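Side-chain contact in glutathione S-transferase omega-like 2 (Saccharomyces cerevisiae, PDB 5LKB), which uses glutathione as a one-cysteine thiol transferase and reduces dehydroascorbate and dimethylarsinic acid, and also reacts with glutathionyl-(hydro)quinones: residues A117-K120 and N121-R125. Numbering follows the deposited sequence.
Sequences AEIK and NDSQR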
loop_
_atom_site.group_PDB
_atom_site.type_symbol
_atom_site.label_atom_id
_atom_site.label_comp_id
_atom_site.label_asym_id
_atom_site.label_seq_id
_atom_site.Cartn_x
_atom_site.Cartn_y
_atom_site.Cartn_z
ATOM N N ALA A 117 -1.527 18.065 0.437
ATOM C CA ALA A 117 -0.317 18.675 0.961
ATOM C C ALA A 117 -0.539 20.033 1.617
ATOM O O ALA A 117 0.186 20.365 2.568
ATOM C CB ALA A 117 0.723 18.799 -0.164
ATOM N N GLU A 118 -1.512 20.804 1.144
ATOM C CA GLU A 118 -1.793 22.142 1.658
ATOM C C GLU A 118 -2.565 22.110 2.965
ATOM O O GLU A 118 -2.729 23.152 3.607
ATOM C CB GLU A 118 -2.630 22.926 0.632
ATOM C CG GLU A 118 -2.021 22.940 -0.778
ATOM C CD GLU A 118 -0.579 23.445 -0.767
ATOM O OE1 GLU A 118 -0.331 24.454 -0.072
ATOM O OE2 GLU A 118 0.308 22.819 -1.417
ATOM N N ILE A 119 -3.082 20.956 3.355
ATOM C CA ILE A 119 -3.877 20.844 4.577
ATOM C C ILE A 119 -2.930 20.430 5.691
ATOM O O ILE A 119 -2.414 19.308 5.686
ATOM C CB ILE A 119 -4.987 19.805 4.405
ATOM C CG1 ILE A 119 -5.884 20.182 3.230
ATOM C CG2 ILE A 119 -5.760 19.705 5.718
ATOM C CD1 ILE A 119 -6.825 19.157 2.818
ATOM N N LYS A 120 -2.705 21.313 6.658
ATOM C CA LYS A 120 -1.831 20.983 7.773
ATOM C C LYS A 120 -2.676 20.354 8.901
ATOM O O LYS A 120 -3.907 20.460 8.912
ATOM C CB LYS A 120 -1.125 22.232 8.304
ATOM C CG LYS A 120 -0.325 23.073 7.336
ATOM C CD LYS A 120 0.752 22.293 6.728
ATOM C CE LYS A 120 1.544 23.169 5.715
ATOM N NZ LYS A 120 2.277 22.363 4.653
ATOM N N ASN A 121 -1.990 19.714 9.845
ATOM C CA ASN A 121 -2.644 19.029 10.978
ATOM C C ASN A 121 -3.330 20.002 11.896
ATOM O O ASN A 121 -4.244 19.592 12.626
ATOM C CB ASN A 121 -1.662 18.193 11.778
ATOM C CG ASN A 121 -1.125 17.040 10.982
ATOM O OD1 ASN A 121 -1.700 16.709 9.944
ATOM N ND2 ASN A 121 -0.019 16.457 11.412
ATOM N N ASP A 122 -2.955 21.277 11.851
ATOM C CA ASP A 122 -3.669 22.291 12.615
ATOM C C ASP A 122 -4.702 23.051 11.772
ATOM O O ASP A 122 -5.149 24.146 12.152
ATOM C CB ASP A 122 -2.689 23.212 13.339
ATOM C CG ASP A 122 -1.857 24.010 12.417
ATOM O OD1 ASP A 122 -2.044 23.877 11.168
ATOM O OD2 ASP A 122 -0.978 24.757 12.938
ATOM N N SER A 123 -5.142 22.462 10.663
ATOM C CA SER A 123 -6.108 23.109 9.787
ATOM C C SER A 123 -7.377 23.460 10.561
ATOM O O SER A 123 -7.852 22.663 11.398
ATOM C CB SER A 123 -6.440 22.188 8.612
ATOM O OG SER A 123 -7.304 22.813 7.682
ATOM N N GLN A 124 -7.947 24.646 10.266
ATOM C CA GLN A 124 -9.077 25.186 11.027
ATOM C C GLN A 124 -10.207 25.649 10.120
ATOM O O GLN A 124 -10.792 26.725 10.312
ATOM C CB GLN A 124 -8.594 26.306 11.957
ATOM C CG GLN A 124 -7.704 25.792 13.091
ATOM C CD GLN A 124 -7.296 26.857 14.099
ATOM O OE1 GLN A 124 -8.008 27.837 14.324
ATOM N NE2 GLN A 124 -6.152 26.643 14.738
ATOM N N ARG A 125 -10.567 24.831 9.122
ATOM C CA ARG A 125 -11.605 25.185 8.164
ATOM C C ARG A 125 -12.973 24.845 8.745
ATOM O O ARG A 125 -13.356 23.684 8.822
ATOM C CB ARG A 125 -11.361 24.446 6.857
ATOM C CG ARG A 125 -10.051 24.892 6.159
ATOM C CD ARG A 125 -9.823 24.046 4.944
ATOM N NE ARG A 125 -9.659 22.650 5.312
ATOM C CZ ARG A 125 -9.618 21.645 4.432
ATOM N NH1 ARG A 125 -9.723 21.863 3.116
ATOM N NH2 ARG A 125 -9.450 20.422 4.879
#
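Ser123 N donates a hydrogen bond of 2.9 Å to Lys120 O, closing a type I beta turn that runs from Lys120 to Ser123. The bond is bent, with an N-H...O angle of 143°. Beyond the turn the two arms bring Ile119 and Arg125 together, their side chains crossing at about a right angle. Ile119 CG1 lies over one face of the guanidinium group, while CD1 of the same isoleucine makes the closest approach, 3.6 Å to Arg125 NH2. Ile119 CG2, anti to the backbone N, lies between the two partners, 3.9 Å from both Ser123 CB and Arg125 NH2. Arg125 is extended as far as CD and then bends at chi3 (-62°), which swings its flat head across the isoleucine. A salt bridge from Arg125 NH2 to Asp129 OD1 helps fix the head, while the other carboxylate oxygen, OD2, is hydrogen-bonded to Ser123 OG; Asp129 thus holds the side chains of Ser123 and Arg125 together. On the outer side of the turn Asp122 OD1 rests 3.4 Å from Lys120 CB, a contact with the aliphatic root of the lysine, whose amino group is carried well off from the carboxylate. Asn121, at the second position of the turn, packs against Trp72 and His73, and its OD1 accepts a hydrogen bond from Arg348 NH1, which also binds Ile119 O. This surface turn belongs to the long connection between helices 95-98 and 141-148 in the thioredoxin-like N-terminal domain. Through Arg348 it is joined to helix 339-349, whereas Ser123 O bonds to His71 in the loop that follows strand 66-69.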